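Local atomic coordinates of putative isomerase (Streptomyces coelicolor A3, PDB entry 2OQH), a protein that belongs to the enolase superfamily and is a putative isomerase, possibly dehydrating D-glucarate to 5-dehydro-4-deoxy-D-glucarate. Residues 253-256 with 257-261; 285-289 with 290-294; 275-278 with 279-283. All coordinates share one frame; numbering follows the deposited sequence.

Contact 1: 253-256 with 257-261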
loop_
_atom_site.group_PDB
_atom_site.type_symbol
_atom_site.label_atom_id
_atom_site.label_comp_id
_atom_site.label_asym_id
_atom_site.label_seq_id
_atom_site.Cartn_x
_atom_site.Cartn_y
_atom_site.Cartn_z
ATOM N N GLU A 253 0.032 -3.084 18.125
ATOM C CA GLU A 253 -0.312 -2.508 19.421
ATOM C C GLU A 253 -1.663 -1.793 19.365
ATOM O O GLU A 253 -2.288 -1.567 20.399
ATOM C CB GLU A 253 0.764 -1.527 19.898
ATOM C CG GLU A 253 2.046 -2.204 20.349
ATOM C CD GLU A 253 3.093 -2.330 19.245
ATOM O OE1 GLU A 253 2.731 -2.503 18.061
ATOM O OE2 GLU A 253 4.297 -2.269 19.580
ATOM N N ASP A 254 -2.102 -1.447 18.154
ATOM C CA ASP A 254 -3.385 -0.766 17.947
ATOM C C ASP A 254 -4.538 -1.743 17.744
ATOM O O ASP A 254 -5.698 -1.384 17.909
ATOM C CB ASP A 254 -3.356 0.109 16.694
ATOM C CG ASP A 254 -2.379 1.253 16.785
ATOM O OD1 ASP A 254 -1.985 1.642 17.905
ATOM O OD2 ASP A 254 -2.024 1.774 15.708
ATOM N N PHE A 255 -4.213 -2.976 17.369
ATOM C CA PHE A 255 -5.239 -3.960 17.073
ATOM C C PHE A 255 -6.229 -4.314 18.183
ATOM O O PHE A 255 -7.430 -4.149 18.007
ATOM C CB PHE A 255 -4.604 -5.244 16.552
ATOM C CG PHE A 255 -5.549 -6.089 15.755
ATOM C CD1 PHE A 255 -5.736 -5.851 14.398
ATOM C CD2 PHE A 255 -6.285 -7.102 16.371
ATOM C CE1 PHE A 255 -6.648 -6.609 13.653
ATOM C CE2 PHE A 255 -7.202 -7.868 15.642
ATOM C CZ PHE A 255 -7.383 -7.621 14.276
ATOM N N ALA A 256 -5.728 -4.822 19.305
ATOM C CA ALA A 256 -6.587 -5.206 20.422
ATOM C C ALA A 256 -7.515 -4.063 20.833
ATOM O O ALA A 256 -8.725 -4.249 20.929
ATOM C CB ALA A 256 -5.742 -5.660 21.604
ATOM N N PRO A 257 -6.961 -2.865 21.086
ATOM C CA PRO A 257 -7.828 -1.749 21.474
ATOM C C PRO A 257 -8.907 -1.460 20.417
ATOM O O PRO A 257 -10.069 -1.251 20.752
ATOM C CB PRO A 257 -6.845 -0.594 21.635
ATOM C CG PRO A 257 -5.596 -1.286 22.086
ATOM C CD PRO A 257 -5.543 -2.472 21.160
ATOM N N ALA A 258 -8.523 -1.459 19.143
ATOM C CA ALA A 258 -9.478 -1.194 18.068
ATOM C C ALA A 258 -10.604 -2.230 18.046
ATOM O O ALA A 258 -11.757 -1.899 17.770
ATOM C CB ALA A 258 -8.766 -1.175 16.717
HETATM N N MSE A 259 -10.269 -3.482 18.322
HETATM C CA MSE A 259 -11.281 -4.528 18.325
HETATM C C MSE A 259 -12.205 -4.374 19.527
HETATM O O MSE A 259 -13.418 -4.457 19.391
HETATM C CB MSE A 259 -10.629 -5.914 18.352
HETATM C CG MSE A 259 -9.786 -6.224 17.129
HETATM SE SE MSE A 259 -10.855 -6.236 15.520
HETATM C CE MSE A 259 -10.580 -4.400 14.938
ATOM N N ARG A 260 -11.639 -4.138 20.705
ATOM C CA ARG A 260 -12.479 -3.996 21.892
ATOM C C ARG A 260 -13.405 -2.789 21.809
ATOM O O ARG A 260 -14.488 -2.792 22.395
ATOM C CB ARG A 260 -11.629 -3.902 23.155
ATOM C CG ARG A 260 -11.018 -5.214 23.582
ATOM C CD ARG A 260 -10.486 -5.126 25.004
ATOM N NE ARG A 260 -9.719 -6.314 25.365
ATOM C CZ ARG A 260 -10.231 -7.532 25.518
ATOM N NH1 ARG A 260 -11.532 -7.745 25.352
ATOM N NH2 ARG A 260 -9.428 -8.544 25.809
ATOM N N LEU A 261 -12.981 -1.758 21.088
ATOM C CA LEU A 261 -13.790 -0.554 20.943
ATOM C C LEU A 261 -14.629 -0.558 19.666
ATOM O O LEU A 261 -15.324 0.415 19.382
ATOM C CB LEU A 261 -12.898 0.694 20.972
ATOM C CG LEU A 261 -12.120 0.931 22.274
ATOM C CD1 LEU A 261 -11.296 2.197 22.147
ATOM C CD2 LEU A 261 -13.074 1.044 23.449
#

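Contact 2: 285-289 with 290-294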
loop_
_atom_site.group_PDB
_atom_site.type_symbol
_atom_site.label_atom_id
_atom_site.label_comp_id
_atom_site.label_asym_id
_atom_site.label_seq_id
_atom_site.Cartn_x
_atom_site.Cartn_y
_atom_site.Cartn_z
ATOM N N ALA A 285 -4.216 -12.863 8.947
ATOM C CA ALA A 285 -4.748 -13.870 9.855
ATOM C C ALA A 285 -5.647 -13.183 10.891
ATOM O O ALA A 285 -6.760 -13.635 11.155
ATOM C CB ALA A 285 -3.601 -14.608 10.552
ATOM N N HIS A 286 -5.151 -12.089 11.471
ATOM C CA HIS A 286 -5.911 -11.332 12.466
ATOM C C HIS A 286 -7.266 -10.890 11.916
ATOM O O HIS A 286 -8.283 -10.969 12.606
ATOM C CB HIS A 286 -5.133 -10.091 12.923
ATOM C CG HIS A 286 -4.060 -10.373 13.936
ATOM N ND1 HIS A 286 -2.990 -11.202 13.683
ATOM C CD2 HIS A 286 -3.873 -9.889 15.188
ATOM C CE1 HIS A 286 -2.187 -11.214 14.733
ATOM N NE2 HIS A 286 -2.699 -10.426 15.661
ATOM N N CYS A 287 -7.282 -10.411 10.676
ATOM C CA CYS A 287 -8.531 -9.961 10.074
ATOM C C CYS A 287 -9.562 -11.082 9.913
ATOM O O CYS A 287 -10.755 -10.872 10.151
ATOM C CB CYS A 287 -8.267 -9.312 8.719
ATOM S SG CYS A 287 -7.430 -7.731 8.834
ATOM N N GLU A 288 -9.110 -12.258 9.498
ATOM C CA GLU A 288 -10.026 -13.378 9.324
ATOM C C GLU A 288 -10.593 -13.810 10.674
ATOM O O GLU A 288 -11.773 -14.127 10.785
ATOM C CB GLU A 288 -9.315 -14.559 8.663
ATOM C CG GLU A 288 -8.742 -14.241 7.292
ATOM C CD GLU A 288 -8.216 -15.476 6.586
ATOM O OE1 GLU A 288 -7.535 -16.292 7.242
ATOM O OE2 GLU A 288 -8.475 -15.626 5.374
ATOM N N THR A 289 -9.745 -13.814 11.697
ATOM C CA THR A 289 -10.166 -14.214 13.035
ATOM C C THR A 289 -11.246 -13.285 13.570
ATOM O O THR A 289 -12.190 -13.722 14.225
ATOM C CB THR A 289 -8.974 -14.205 14.021
ATOM O OG1 THR A 289 -8.002 -15.169 13.600
ATOM C CG2 THR A 289 -9.439 -14.541 15.446
ATOM N N PHE A 290 -11.123 -11.999 13.272
ATOM C CA PHE A 290 -12.092 -11.037 13.765
ATOM C C PHE A 290 -13.142 -10.613 12.764
ATOM O O PHE A 290 -13.838 -9.622 12.972
ATOM C CB PHE A 290 -11.357 -9.819 14.308
ATOM C CG PHE A 290 -10.796 -10.037 15.684
ATOM C CD1 PHE A 290 -11.576 -9.775 16.813
ATOM C CD2 PHE A 290 -9.511 -10.542 15.858
ATOM C CE1 PHE A 290 -11.085 -10.035 18.107
ATOM C CE2 PHE A 290 -9.010 -10.806 17.147
ATOM C CZ PHE A 290 -9.807 -10.541 18.269
ATOM N N GLY A 291 -13.266 -11.376 11.686
ATOM C CA GLY A 291 -14.254 -11.059 10.672
ATOM C C GLY A 291 -14.122 -9.661 10.098
ATOM O O GLY A 291 -15.112 -8.951 9.936
ATOM N N LEU A 292 -12.894 -9.258 9.798
ATOM C CA LEU A 292 -12.652 -7.946 9.222
ATOM C C LEU A 292 -12.280 -8.103 7.762
ATOM O O LEU A 292 -11.676 -9.100 7.378
ATOM C CB LEU A 292 -11.485 -7.249 9.923
ATOM C CG LEU A 292 -11.530 -7.010 11.428
ATOM C CD1 LEU A 292 -10.254 -6.292 11.836
ATOM C CD2 LEU A 292 -12.767 -6.192 11.800
ATOM N N GLY A 293 -12.653 -7.128 6.944
ATOM C CA GLY A 293 -12.257 -7.177 5.557
ATOM C C GLY A 293 -10.823 -6.670 5.572
ATOM O O GLY A 293 -10.368 -6.138 6.590
HETATM N N MSE A 294 -10.097 -6.844 4.475
HETATM C CA MSE A 294 -8.719 -6.363 4.391
HETATM C C MSE A 294 -8.390 -6.004 2.952
HETATM O O MSE A 294 -8.932 -6.582 2.018
HETATM C CB MSE A 294 -7.717 -7.426 4.871
HETATM C CG MSE A 294 -6.254 -6.963 4.792
HETATM SE SE MSE A 294 -4.918 -8.316 5.234
HETATM C CE MSE A 294 -3.405 -7.136 5.497
#

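Contact 3: 275-278 with 279-283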
loop_
_atom_site.group_PDB
_atom_site.type_symbol
_atom_site.label_atom_id
_atom_site.label_comp_id
_atom_site.label_asym_id
_atom_site.label_seq_id
_atom_site.Cartn_x
_atom_site.Cartn_y
_atom_site.Cartn_z
ATOM N N GLY A 275 6.240 -2.856 8.481
ATOM C CA GLY A 275 7.583 -3.375 8.656
ATOM C C GLY A 275 8.008 -4.655 7.963
ATOM O O GLY A 275 9.167 -5.054 8.093
ATOM N N GLY A 276 7.114 -5.308 7.231
ATOM C CA GLY A 276 7.525 -6.532 6.566
ATOM C C GLY A 276 6.420 -7.405 6.011
ATOM O O GLY A 276 5.227 -7.142 6.199
ATOM N N ILE A 277 6.837 -8.463 5.323
ATOM C CA ILE A 277 5.922 -9.405 4.706
ATOM C C ILE A 277 5.226 -10.318 5.709
ATOM O O ILE A 277 4.012 -10.511 5.635
ATOM C CB ILE A 277 6.660 -10.247 3.653
ATOM C CG1 ILE A 277 7.017 -9.345 2.463
ATOM C CG2 ILE A 277 5.815 -11.446 3.235
ATOM C CD1 ILE A 277 7.727 -10.040 1.341
ATOM N N ALA A 278 5.989 -10.878 6.642
ATOM C CA ALA A 278 5.408 -11.758 7.645
ATOM C C ALA A 278 4.373 -11.004 8.480
ATOM O O ALA A 278 3.318 -11.549 8.798
ATOM C CB ALA A 278 6.498 -12.334 8.545
ATOM N N ALA A 279 4.671 -9.753 8.831
ATOM C CA ALA A 279 3.736 -8.959 9.627
ATOM C C ALA A 279 2.418 -8.776 8.884
ATOM O O ALA A 279 1.354 -8.778 9.490
ATOM C CB ALA A 279 4.337 -7.607 9.954
ATOM N N THR A 280 2.500 -8.616 7.566
ATOM C CA THR A 280 1.314 -8.424 6.746
ATOM C C THR A 280 0.522 -9.728 6.631
ATOM O O THR A 280 -0.705 -9.707 6.649
ATOM C CB THR A 280 1.699 -7.887 5.353
ATOM O OG1 THR A 280 2.401 -6.646 5.511
ATOM C CG2 THR A 280 0.463 -7.653 4.502
ATOM N N LYS A 281 1.219 -10.857 6.521
ATOM C CA LYS A 281 0.536 -12.151 6.464
ATOM C C LYS A 281 -0.130 -12.359 7.825
ATOM O O LYS A 281 -1.228 -12.907 7.920
ATOM C CB LYS A 281 1.528 -13.291 6.211
ATOM C CG LYS A 281 2.204 -13.263 4.846
ATOM C CD LYS A 281 1.232 -13.625 3.742
ATOM C CE LYS A 281 0.826 -15.089 3.826
ATOM N NZ LYS A 281 0.026 -15.493 2.644
ATOM N N ALA A 282 0.550 -11.919 8.878
ATOM C CA ALA A 282 0.023 -12.038 10.233
ATOM C C ALA A 282 -1.273 -11.231 10.345
ATOM O O ALA A 282 -2.285 -11.717 10.857
ATOM C CB ALA A 282 1.046 -11.524 11.236
ATOM N N LEU A 283 -1.232 -9.999 9.852
ATOM C CA LEU A 283 -2.392 -9.124 9.891
ATOM C C LEU A 283 -3.578 -9.754 9.165
ATOM O O LEU A 283 -4.727 -9.622 9.600
ATOM C CB LEU A 283 -2.044 -7.767 9.273
ATOM C CG LEU A 283 -3.131 -6.688 9.246
ATOM C CD1 LEU A 283 -3.805 -6.571 10.611
ATOM C CD2 LEU A 283 -2.499 -5.360 8.836
#

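Contact 1: 253-256 with 257-261
Met259, a selenomethionine, lays its side chain back along helix 252-260 onto the Phe255 ring one turn earlier. Its CB starts beside the backbone of that turn, 3.6 Å from Ala256 O. The first torsion puts CG anti to the carbonyl carbon (chi1 -63°), which aims it at the previous turn: it lies 3.3 Å from Phe255 O and 3.4 Å from Phe255 CE2. The chain then bends twice. SE comes 3.9 Å from Phe255 CZ and 4.5 Å from the ring centroid, 34° off the ring normal, an oblique Met-aromatic contact. Beyond it the methyl CE reaches Leu292, in the turn between helix 277-289 and strand 293-296. With CG anti to the backbone N (chi1 -158°), the Phe255 ring stands where the Met259 chain meets it. Two further aromatic rings meet it: His286 edge-to-face, and Phe290 with its plane steeply inclined. An alanine in place of Phe255 would probably open a gap beside His286 and Phe290 and take away the ring against which Met259 CG and SE rest. Along the backbone, Met259 N bonds to Phe255 O at 2.9 Å and Arg260 N to Ala256 O at 2.9 Å, while Ala258 N takes Asp254 O. Pro257 has no N-H to give, so the bond to the turn before is missing and the helix kinks there. Asp254 faces back up the chain, its OD2 accepting from Val250 N. Helix 252-260 thus turns Phe255 and Met259 toward helix 277-289 and the turn that follows it, while crossing from strand 243-245 to strand 266-269, one beta-alpha-beta unit of the enolase-superfamily TIM barrel.

Contact 2: 285-289 with 290-294
His286 O meets Phe290 twice, taking its backbone N-H at 3.1 Å and lying in the plane of its ring, at the edge, 3.5 Å from Phe290 CD2. The imidazole itself turns back along helix 277-289, where ND1 is hydrogen-bonded to Ala282 O, and its ring meets Phe252. Next comes Cys287, buried where the chain doubles back against the helix. Its O receives Leu292 N at 2.7 Å with a nearly straight N-H (176°), although the donor sits tilted from the carbonyl plane. The thiol is anti to the carbonyl carbon (chi1 -70°) and points to the returning chain, with SG 4.0 Å from Met294 CB; nearer the backbone, Cys287 CB packs 4.0 Å from Leu292 CB. Glu288 O adds a weak bond from Gly291 N at 3.3 Å. These last two backbone bonds define a Schellman motif ending the helix, and Gly291, with its positive phi, is the C-prime residue that lets the chain reverse into strand 293-296. Thr289 closes the helix. Its methyl CG2, anti to the backbone N, stands beside the aromatic ring, 4.1 Å from Phe290 CE2. Past the turn, Gly293 pairs by backbone bonds with Asp265 and Ile267, and the extended Met294 side chain runs along the helix to Ala284.

Contact 3: 275-278 with 279-283
Gly276 O is gripped twice by Thr280 at the start of helix 277-289: the hydroxyl OG1 donates to it at 3.0 Å, and the backbone N adds a long, weak bond at 3.4 Å. With OG1 anti to the carbonyl carbon (chi1 -59°), the hydroxyl leans back toward the helix start, while the methyl CG2 is anti to the backbone N. This is the close-packed side. Gly276, Ile277 and Thr280 are all buried, and Gly276 occupies the N-cap position. Both Gly275 and Gly276 have backbone angles at which a side chain would press on the preceding carbonyl oxygen, so the tight entry into the helix calls for two glycines. From Ile277 onward the bonds are regular: Lys281 N reaches Ile277 O at 3.0 Å, and Ala282 N reaches Ala278 O at 2.8 Å. The other side is looser. Ala278 is exposed, and both it and Ala282, which is partly exposed, carry nothing larger than a methyl; Ala282 CB lies 3.3 Å from Ala278 O. Lys281 lies between the two sides. Its CG rests 3.4 Å from Ile277 O, and Lys281 CG lies 4.4 Å from Ile277 CG2, a light touch; then the chain bends twice and carries NZ away to bonds with Ser315 OG, Thr316 OG1 and Leu120 O, which tie down the charged tip. Around the first turn, Asp101 of helix 85-112 accepts the N-H of Ile277, an interaction likely to suit the positive end of the helix dipole. Ile277 and Thr280 both pack on Val312 of helix 303-315, Thr280 also touches Val271 of helix 271-274, and Thr280 and Leu283 rest against Met294, so the helix sits against the barrel strand 293-296 with helices 271-274 and 303-315 beside it.

In the fold
All three contacts lie in the TIM-barrel domain, in the chain order 1, 3, 2. Contact 1 is on helix 252-260; contacts 3 and 2 are the beginning and end of helix 277-289, their centres about 13 Å apart. Contact 1 is also about 13 Å, centre to centre, from contact 2 and about 17 Å from contact 3. Contacts 1 and 2 touch closely, in part through the turn after helix 277-289, whereas contact 3 meets contact 1 more lightly, with Phe255 CE1 4.2 Å from Leu283 CD1. This packing joins two successive helix-strand repeats, holding helix 252-260 against the end of helix 277-289 outside the parallel strands 266-269 and 293-296.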